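Local coordinates for protein Atg1 tMIT (Kluyveromyces marxianus, PDB 4P1N) that is the tandem MIT region of a serine/threonine protein kinase that is essential in autophagy, where the kinase is required for autophagosome formation, at residues B[188-199]-B[215-226]. Numbering follows the deposited sequence.
Sequences IYDRALDISRNA and AYATSLWMLEIL
Ile195 and Met222 are reciprocal knobs: Ile195 fills the hollow among Ala215, Thr218, Ser219 and Met222, while Met222 fills the one among Ile188, Arg191, Ala192 and Ile195. Their side chains meet at about a right angle, Ile195 CD1 lying 4.0 Å from Met222 SD. A bend at chi3 (70°) turns the methyl of Met222 onto the aliphatic part of Arg191, with CE 3.5 Å from CG. Small residues permit the close approach. Ala192 and Ser219 have their CA atoms only 4.3 Å apart, and the segment axes come within 8.3 Å at 162°, nearly antiparallel. Into this narrow waist Ser219 OG donates to Ala192 O (2.6 Å), in the carbonyl plane on a lone pair, although that oxygen already accepts the helical Ser196 N; Ser196 OG in turn donates to Ser219 OG. Were Ser219 an alanine, Ser196 OG would probably lose this acceptor and Ala192 O the second donor that now grips it. Beyond the serines, Ala199 CB sits over one face of the Tyr216 ring, 4.0 Å from its centroid, while Ser196 OG lies at the ring edge. At the other end, Ile188 CG2 packs against Leu226 CG at 3.9 Å. Helix 250-273 touches Tyr189, Ser196 and Tyr216, completing with helices 184-204 and 209-227 the antiparallel three-helix bundle characteristic of an MIT domain, here the second of the tandem.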
# COMPACT_ATOMS: atom_id res chain seq x y z
N ILE B 188 -20.34 4.02 -9.41
CA ILE B 188 -19.14 3.68 -10.17
C ILE B 188 -19.30 4.03 -11.66
O ILE B 188 -18.43 4.65 -12.29
CB ILE B 188 -18.77 2.19 -9.92
CG1 ILE B 188 -18.31 2.01 -8.45
CG2 ILE B 188 -17.68 1.76 -10.92
CD1 ILE B 188 -18.52 0.60 -7.85
N TYR B 189 -20.44 3.63 -12.22
CA TYR B 189 -20.76 3.85 -13.65
C TYR B 189 -20.73 5.31 -14.06
O TYR B 189 -20.01 5.68 -14.99
CB TYR B 189 -22.11 3.22 -13.94
CG TYR B 189 -22.69 3.42 -15.33
CD1 TYR B 189 -22.18 2.76 -16.43
CD2 TYR B 189 -23.79 4.23 -15.51
CE1 TYR B 189 -22.74 2.94 -17.70
CE2 TYR B 189 -24.37 4.39 -16.77
CZ TYR B 189 -23.85 3.75 -17.86
OH TYR B 189 -24.44 3.94 -19.10
N ASP B 190 -21.51 6.12 -13.35
CA ASP B 190 -21.54 7.58 -13.58
C ASP B 190 -20.17 8.22 -13.43
O ASP B 190 -19.78 9.07 -14.23
CB ASP B 190 -22.50 8.28 -12.62
CG ASP B 190 -23.95 7.89 -12.85
OD1 ASP B 190 -24.23 7.30 -13.90
OD2 ASP B 190 -24.81 8.15 -11.99
N ARG B 191 -19.45 7.81 -12.38
CA ARG B 191 -18.15 8.39 -12.11
C ARG B 191 -17.15 8.01 -13.20
O ARG B 191 -16.40 8.86 -13.69
CB ARG B 191 -17.66 7.95 -10.74
CG ARG B 191 -16.24 8.43 -10.38
CD ARG B 191 -16.19 9.95 -10.37
NE ARG B 191 -14.88 10.40 -9.94
CZ ARG B 191 -14.37 11.60 -10.20
NH1 ARG B 191 -15.09 12.49 -10.88
NH2 ARG B 191 -13.14 11.90 -9.79
N ALA B 192 -17.14 6.75 -13.61
CA ALA B 192 -16.22 6.32 -14.68
C ALA B 192 -16.46 7.07 -16.02
O ALA B 192 -15.53 7.43 -16.71
CB ALA B 192 -16.32 4.84 -14.91
N LEU B 193 -17.72 7.25 -16.39
CA LEU B 193 -18.09 7.93 -17.63
C LEU B 193 -17.82 9.43 -17.55
O LEU B 193 -17.39 10.02 -18.53
CB LEU B 193 -19.55 7.65 -17.99
CG LEU B 193 -19.78 6.37 -18.82
CD1 LEU B 193 -18.93 5.19 -18.41
CD2 LEU B 193 -21.23 5.92 -18.81
N ASP B 194 -18.04 10.06 -16.39
CA ASP B 194 -17.63 11.46 -16.19
C ASP B 194 -16.14 11.66 -16.38
O ASP B 194 -15.71 12.60 -17.02
CB ASP B 194 -17.95 11.96 -14.78
CG ASP B 194 -19.41 12.12 -14.52
OD1 ASP B 194 -20.22 12.26 -15.46
OD2 ASP B 194 -19.75 12.12 -13.33
N ILE B 195 -15.34 10.78 -15.79
CA ILE B 195 -13.89 10.88 -15.90
C ILE B 195 -13.45 10.77 -17.37
O ILE B 195 -12.60 11.55 -17.80
CB ILE B 195 -13.15 9.82 -15.08
CG1 ILE B 195 -13.32 10.11 -13.58
CG2 ILE B 195 -11.66 9.84 -15.42
CD1 ILE B 195 -12.99 8.93 -12.69
N SER B 196 -14.02 9.81 -18.12
CA SER B 196 -13.67 9.66 -19.54
C SER B 196 -14.20 10.83 -20.41
O SER B 196 -13.55 11.23 -21.39
CB SER B 196 -14.13 8.32 -20.11
OG SER B 196 -13.16 7.30 -19.80
N ARG B 197 -15.39 11.32 -20.08
CA ARG B 197 -15.96 12.46 -20.77
C ARG B 197 -15.06 13.67 -20.57
O ARG B 197 -14.71 14.32 -21.53
CB ARG B 197 -17.37 12.75 -20.28
CG ARG B 197 -18.03 13.90 -21.02
CD ARG B 197 -19.35 14.30 -20.38
NE ARG B 197 -19.12 15.05 -19.15
CZ ARG B 197 -19.52 14.70 -17.93
NH1 ARG B 197 -20.22 13.59 -17.73
NH2 ARG B 197 -19.22 15.47 -16.90
N ASN B 198 -14.71 13.97 -19.32
CA ASN B 198 -13.73 15.03 -19.03
C ASN B 198 -12.36 14.80 -19.71
O ASN B 198 -11.71 15.76 -20.12
CB ASN B 198 -13.50 15.16 -17.51
CG ASN B 198 -14.65 15.84 -16.76
OD1 ASN B 198 -14.75 15.70 -15.55
ND2 ASN B 198 -15.48 16.57 -17.44
N ALA B 199 -11.87 13.56 -19.76
CA ALA B 199 -10.58 13.29 -20.41
C ALA B 199 -10.58 13.63 -21.91
O ALA B 199 -9.59 14.14 -22.44
CB ALA B 199 -10.17 11.85 -20.21
N ALA B 215 -6.65 9.20 -16.78
CA ALA B 215 -8.10 9.27 -16.65
C ALA B 215 -8.80 8.11 -17.36
O ALA B 215 -9.58 7.39 -16.74
CB ALA B 215 -8.63 10.61 -17.12
N TYR B 216 -8.50 7.88 -18.63
CA TYR B 216 -9.12 6.74 -19.32
C TYR B 216 -8.82 5.43 -18.57
O TYR B 216 -9.70 4.61 -18.41
CB TYR B 216 -8.63 6.60 -20.74
CG TYR B 216 -9.02 7.72 -21.68
CD1 TYR B 216 -10.34 8.11 -21.82
CD2 TYR B 216 -8.06 8.34 -22.48
CE1 TYR B 216 -10.70 9.11 -22.68
CE2 TYR B 216 -8.41 9.34 -23.36
CZ TYR B 216 -9.73 9.73 -23.45
OH TYR B 216 -10.09 10.72 -24.32
N ALA B 217 -7.58 5.23 -18.14
CA ALA B 217 -7.21 3.99 -17.48
C ALA B 217 -8.03 3.85 -16.18
O ALA B 217 -8.52 2.75 -15.81
CB ALA B 217 -5.70 3.96 -17.19
N THR B 218 -8.21 4.98 -15.49
CA THR B 218 -9.03 5.01 -14.28
C THR B 218 -10.47 4.60 -14.54
O THR B 218 -10.99 3.74 -13.80
CB THR B 218 -8.98 6.37 -13.59
OG1 THR B 218 -7.62 6.68 -13.29
CG2 THR B 218 -9.84 6.37 -12.32
N SER B 219 -11.09 5.14 -15.58
CA SER B 219 -12.44 4.73 -15.97
C SER B 219 -12.52 3.26 -16.27
O SER B 219 -13.53 2.63 -16.01
CB SER B 219 -12.92 5.44 -17.22
OG SER B 219 -13.05 6.82 -17.02
N LEU B 220 -11.49 2.73 -16.91
CA LEU B 220 -11.50 1.35 -17.29
C LEU B 220 -11.37 0.46 -16.07
O LEU B 220 -12.07 -0.51 -15.94
CB LEU B 220 -10.37 1.04 -18.26
CG LEU B 220 -10.60 1.55 -19.67
CD1 LEU B 220 -9.30 1.38 -20.44
CD2 LEU B 220 -11.73 0.80 -20.37
N TRP B 221 -10.45 0.80 -15.16
CA TRP B 221 -10.37 0.03 -13.92
C TRP B 221 -11.71 -0.01 -13.22
O TRP B 221 -12.15 -1.07 -12.79
CB TRP B 221 -9.35 0.59 -12.96
CG TRP B 221 -7.95 0.47 -13.39
CD1 TRP B 221 -7.05 1.50 -13.51
CD2 TRP B 221 -7.23 -0.73 -13.68
NE1 TRP B 221 -5.83 1.01 -13.86
CE2 TRP B 221 -5.91 -0.36 -13.97
CE3 TRP B 221 -7.57 -2.08 -13.68
CZ2 TRP B 221 -4.94 -1.27 -14.28
CZ3 TRP B 221 -6.59 -3.01 -14.01
CH2 TRP B 221 -5.29 -2.60 -14.31
N MET B 222 -12.39 1.13 -13.16
CA MET B 222 -13.70 1.24 -12.49
C MET B 222 -14.75 0.37 -13.10
O MET B 222 -15.42 -0.37 -12.40
CB MET B 222 -14.19 2.69 -12.48
CG MET B 222 -13.31 3.56 -11.60
SD MET B 222 -13.92 5.25 -11.46
CE MET B 222 -15.37 5.04 -10.49
N LEU B 223 -14.88 0.43 -14.43
CA LEU B 223 -15.87 -0.37 -15.12
C LEU B 223 -15.56 -1.86 -15.12
O LEU B 223 -16.48 -2.69 -15.16
CB LEU B 223 -16.06 0.12 -16.58
CG LEU B 223 -16.63 1.51 -16.78
CD1 LEU B 223 -16.59 1.91 -18.25
CD2 LEU B 223 -18.04 1.58 -16.25
N GLU B 224 -14.28 -2.22 -15.11
CA GLU B 224 -13.94 -3.65 -15.02
C GLU B 224 -14.41 -4.26 -13.72
O GLU B 224 -14.80 -5.41 -13.67
CB GLU B 224 -12.44 -3.90 -15.18
CG GLU B 224 -12.08 -4.08 -16.64
CD GLU B 224 -10.66 -3.68 -16.94
OE1 GLU B 224 -10.46 -3.12 -18.04
OE2 GLU B 224 -9.77 -3.93 -16.10
N ILE B 225 -14.41 -3.46 -12.66
CA ILE B 225 -14.93 -3.91 -11.40
C ILE B 225 -16.36 -4.43 -11.59
O ILE B 225 -16.72 -5.48 -11.06
CB ILE B 225 -14.86 -2.79 -10.35
CG1 ILE B 225 -13.40 -2.58 -9.97
CG2 ILE B 225 -15.68 -3.15 -9.11
CD1 ILE B 225 -13.15 -1.25 -9.29
N LEU B 226 -17.14 -3.72 -12.39
CA LEU B 226 -18.54 -4.04 -12.60
C LEU B 226 -18.75 -5.24 -13.52
O LEU B 226 -19.83 -5.80 -13.53
CB LEU B 226 -19.25 -2.84 -13.19
CG LEU B 226 -19.21 -1.53 -12.40
CD1 LEU B 226 -20.09 -0.49 -13.07
CD2 LEU B 226 -19.69 -1.79 -10.98